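Local coordinates for protein post-proline cleaving enzyme (Rickettsia typhi, PDB 4HVT) that is probably a serine-type oligopeptidase of the prolyl oligopeptidase family, cutting peptides on the carboxyl side of proline, at residues 36-50 / 669-681. Numbering follows the deposited sequence.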
# COMPACT_ATOMS: atom_id res chain seq x y z
N LEU A 36 -24.49 10.57 8.23
CA LEU A 36 -23.48 11.63 8.44
C LEU A 36 -23.64 12.38 9.76
O LEU A 36 -22.66 12.67 10.45
CB LEU A 36 -23.46 12.63 7.29
CG LEU A 36 -23.16 12.02 5.93
CD1 LEU A 36 -23.40 13.06 4.84
CD2 LEU A 36 -21.74 11.47 5.88
N GLU A 37 -24.88 12.69 10.11
CA GLU A 37 -25.18 13.34 11.37
C GLU A 37 -24.82 12.43 12.57
O GLU A 37 -24.16 12.87 13.50
CB GLU A 37 -26.64 13.77 11.44
N TRP A 38 -25.24 11.17 12.50
CA TRP A 38 -24.98 10.17 13.52
C TRP A 38 -23.46 10.09 13.71
O TRP A 38 -22.97 10.18 14.82
CB TRP A 38 -25.58 8.81 13.07
CG TRP A 38 -25.33 7.65 14.04
CD1 TRP A 38 -26.13 7.25 15.03
CD2 TRP A 38 -24.23 6.73 14.02
NE1 TRP A 38 -25.62 6.16 15.67
CE2 TRP A 38 -24.43 5.83 15.08
CE3 TRP A 38 -23.09 6.60 13.22
CZ2 TRP A 38 -23.54 4.79 15.37
CZ3 TRP A 38 -22.22 5.58 13.51
CH2 TRP A 38 -22.44 4.69 14.58
N ALA A 39 -22.75 9.93 12.60
CA ALA A 39 -21.31 9.82 12.63
C ALA A 39 -20.61 11.07 13.17
O ALA A 39 -19.69 10.92 13.96
CB ALA A 39 -20.79 9.45 11.24
N LYS A 40 -21.01 12.27 12.71
CA LYS A 40 -20.47 13.57 13.21
C LYS A 40 -20.58 13.73 14.71
O LYS A 40 -19.63 14.16 15.37
CB LYS A 40 -21.18 14.75 12.52
N GLU A 41 -21.73 13.34 15.24
CA GLU A 41 -21.99 13.44 16.68
C GLU A 41 -21.09 12.52 17.49
O GLU A 41 -20.54 12.93 18.50
CB GLU A 41 -23.46 13.16 17.02
CG GLU A 41 -24.25 14.44 17.18
CD GLU A 41 -23.98 15.39 16.02
OE1 GLU A 41 -23.26 16.40 16.25
OE2 GLU A 41 -24.43 15.11 14.88
N ARG A 42 -20.93 11.29 17.02
CA ARG A 42 -20.09 10.35 17.72
C ARG A 42 -18.65 10.75 17.59
O ARG A 42 -17.89 10.61 18.53
CB ARG A 42 -20.31 8.92 17.28
CG ARG A 42 -21.70 8.45 17.63
CD ARG A 42 -21.87 6.99 17.25
NE ARG A 42 -21.67 6.18 18.44
CZ ARG A 42 -22.59 5.98 19.37
NH1 ARG A 42 -22.28 5.25 20.44
NH2 ARG A 42 -23.80 6.51 19.26
N THR A 43 -18.27 11.25 16.41
CA THR A 43 -16.90 11.74 16.20
C THR A 43 -16.58 12.92 17.12
O THR A 43 -15.52 12.97 17.70
CB THR A 43 -16.71 12.14 14.74
OG1 THR A 43 -16.88 10.96 13.95
CG2 THR A 43 -15.37 12.75 14.49
N SER A 44 -17.51 13.87 17.21
CA SER A 44 -17.31 15.03 18.08
C SER A 44 -17.18 14.60 19.54
O SER A 44 -16.26 15.03 20.22
CB SER A 44 -18.43 16.04 17.89
OG SER A 44 -18.38 16.52 16.56
N LYS A 45 -18.07 13.72 19.99
CA LYS A 45 -17.98 13.21 21.37
C LYS A 45 -16.60 12.61 21.58
O LYS A 45 -15.99 12.83 22.66
CB LYS A 45 -19.05 12.15 21.64
N THR A 46 -16.14 11.84 20.58
CA THR A 46 -14.87 11.13 20.72
C THR A 46 -13.73 12.11 20.79
O THR A 46 -12.87 12.00 21.68
CB THR A 46 -14.62 10.10 19.62
OG1 THR A 46 -15.48 8.99 19.84
CG2 THR A 46 -13.19 9.62 19.64
N GLU A 47 -13.75 13.11 19.92
CA GLU A 47 -12.62 14.04 19.86
C GLU A 47 -12.55 14.85 21.16
O GLU A 47 -11.46 14.99 21.75
CB GLU A 47 -12.66 14.94 18.62
CG GLU A 47 -12.22 14.23 17.35
CD GLU A 47 -11.77 15.20 16.27
OE1 GLU A 47 -12.52 16.15 15.96
OE2 GLU A 47 -10.65 15.01 15.75
N LYS A 48 -13.69 15.31 21.65
CA LYS A 48 -13.75 16.03 22.93
C LYS A 48 -13.23 15.15 24.09
O LYS A 48 -12.48 15.63 24.94
CB LYS A 48 -15.18 16.54 23.16
N ALA A 49 -13.59 13.87 24.11
CA ALA A 49 -13.08 12.96 25.13
C ALA A 49 -11.57 12.75 25.10
O ALA A 49 -10.92 12.68 26.14
CB ALA A 49 -13.79 11.62 25.04
N LEU A 50 -11.01 12.61 23.90
CA LEU A 50 -9.57 12.46 23.72
C LEU A 50 -8.83 13.76 24.12
O LEU A 50 -7.80 13.72 24.76
CB LEU A 50 -9.29 12.07 22.25
CG LEU A 50 -9.75 10.68 21.83
CD1 LEU A 50 -9.59 10.53 20.32
CD2 LEU A 50 -8.93 9.62 22.56
N ASN A 669 -20.66 -2.67 28.93
CA ASN A 669 -19.42 -3.16 29.55
C ASN A 669 -18.18 -2.78 28.81
O ASN A 669 -17.08 -3.10 29.24
CB ASN A 669 -19.45 -4.67 29.61
CG ASN A 669 -20.70 -5.18 30.30
OD1 ASN A 669 -20.86 -5.02 31.50
ND2 ASN A 669 -21.61 -5.74 29.54
N THR A 670 -18.39 -2.10 27.68
CA THR A 670 -17.32 -1.85 26.71
C THR A 670 -17.29 -0.35 26.36
O THR A 670 -18.34 0.26 26.15
CB THR A 670 -17.51 -2.70 25.48
OG1 THR A 670 -17.51 -4.11 25.81
CG2 THR A 670 -16.35 -2.42 24.49
N LYS A 671 -16.10 0.23 26.32
CA LYS A 671 -15.94 1.64 26.00
C LYS A 671 -15.38 1.74 24.58
O LYS A 671 -14.43 1.04 24.30
CB LYS A 671 -14.95 2.24 26.97
CG LYS A 671 -14.65 3.71 26.83
CD LYS A 671 -15.75 4.59 27.33
CE LYS A 671 -15.47 6.03 26.94
NZ LYS A 671 -16.40 6.97 27.59
N THR A 672 -16.03 2.50 23.71
CA THR A 672 -15.57 2.67 22.30
C THR A 672 -15.41 4.16 21.97
O THR A 672 -16.16 5.01 22.52
CB THR A 672 -16.53 2.10 21.25
OG1 THR A 672 -17.69 2.93 21.23
CG2 THR A 672 -16.91 0.67 21.56
N TYR A 673 -14.48 4.41 21.04
CA TYR A 673 -14.13 5.71 20.51
C TYR A 673 -14.30 5.52 19.01
O TYR A 673 -13.93 4.48 18.49
CB TYR A 673 -12.67 6.10 20.92
CG TYR A 673 -12.55 6.36 22.42
CD1 TYR A 673 -12.79 7.61 22.93
CD2 TYR A 673 -12.24 5.33 23.32
CE1 TYR A 673 -12.73 7.86 24.29
CE2 TYR A 673 -12.20 5.57 24.69
CZ TYR A 673 -12.42 6.84 25.15
OH TYR A 673 -12.37 7.13 26.50
N PHE A 674 -14.92 6.48 18.35
CA PHE A 674 -15.26 6.41 16.94
C PHE A 674 -14.89 7.72 16.27
O PHE A 674 -15.25 8.78 16.77
CB PHE A 674 -16.75 6.14 16.83
CG PHE A 674 -17.28 6.12 15.43
CD1 PHE A 674 -17.17 4.97 14.67
CD2 PHE A 674 -17.80 7.27 14.85
CE1 PHE A 674 -17.62 4.93 13.35
CE2 PHE A 674 -18.28 7.25 13.54
CZ PHE A 674 -18.18 6.08 12.78
N LEU A 675 -14.26 7.63 15.08
CA LEU A 675 -13.81 8.78 14.31
C LEU A 675 -14.15 8.52 12.84
O LEU A 675 -13.56 7.61 12.20
CB LEU A 675 -12.30 9.00 14.44
CG LEU A 675 -11.79 9.38 15.84
CD1 LEU A 675 -10.31 9.27 15.81
CD2 LEU A 675 -12.16 10.80 16.15
N GLU A 676 -15.04 9.34 12.32
CA GLU A 676 -15.43 9.25 10.93
C GLU A 676 -14.88 10.48 10.21
O GLU A 676 -15.26 11.60 10.52
CB GLU A 676 -16.93 9.12 10.73
CG GLU A 676 -17.25 9.11 9.21
CD GLU A 676 -18.55 8.53 8.82
OE1 GLU A 676 -19.42 9.34 8.37
OE2 GLU A 676 -18.77 7.32 9.03
N SER A 677 -13.97 10.27 9.27
CA SER A 677 -13.42 11.35 8.46
C SER A 677 -14.18 11.65 7.22
O SER A 677 -14.54 10.73 6.50
CB SER A 677 -11.97 11.08 8.05
OG SER A 677 -11.60 11.98 6.98
N LYS A 678 -14.41 12.94 6.96
CA LYS A 678 -15.16 13.42 5.78
C LYS A 678 -14.53 13.07 4.47
O LYS A 678 -15.24 12.74 3.51
CB LYS A 678 -15.31 14.96 5.82
N ASP A 679 -13.22 13.10 4.41
CA ASP A 679 -12.53 12.99 3.11
C ASP A 679 -11.19 12.28 3.07
O ASP A 679 -10.50 12.36 2.04
CB ASP A 679 -12.28 14.39 2.53
CG ASP A 679 -11.52 15.27 3.48
OD1 ASP A 679 -10.87 14.76 4.40
OD2 ASP A 679 -11.60 16.50 3.34
N SER A 680 -10.81 11.56 4.13
CA SER A 680 -9.54 10.80 4.13
C SER A 680 -9.54 9.66 3.14
O SER A 680 -8.46 9.28 2.58
CB SER A 680 -9.22 10.16 5.49
OG SER A 680 -10.17 9.14 5.84
N GLY A 681 -10.72 9.09 2.94
CA GLY A 681 -10.78 7.83 2.19
C GLY A 681 -10.14 6.70 2.99
O GLY A 681 -10.15 6.73 4.24
O HOH W 1 -17.84 12.52 11.21
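Trp38 turns the edge of its six-membered ring toward the face of Phe674, an edge-to-face pair with centroids 5.6 Å apart and planes at 64°. Arg42 CD lies over one face of the indole near its rim, while the carbonyl oxygen of Ala39 reaches the edge of the phenyl ring. At the edge of the Tyr673 ring, close to its plane, sit Thr46 CG2 and Ala49 CB. These contacts lay an N-terminal helix across strand 672-677, the outermost strand of the eight-stranded α/β-hydrolase sheet, at 121° between their directions. The opposite edge of that strand pairs with strand 640-646, so the helix meets backbone N-H groups that have no further strand beside them. Two threonine hydroxyls, about one helical turn apart, accept hydrogen bonds from two of these N-H groups. Phe674 N points almost straight at Thr46 OG1 (3.0 Å), and Glu676 N reaches Thr43 OG1 at 2.9 Å. With OG1 beside its own backbone N (chi1 -63°), Thr43 also donates to Ala39 O from above the carbonyl plane. Glu676 extends its carboxylate past Ala39 CB to a salt bridge with Arg658, and Arg42 similarly pairs with Glu661, both on helix 655-664. Leu675 CD2 packs against Glu47 CG at 3.6 Å. A water donates to both Thr43 OG1 and Glu676 O, lying 2.8 Å from the latter.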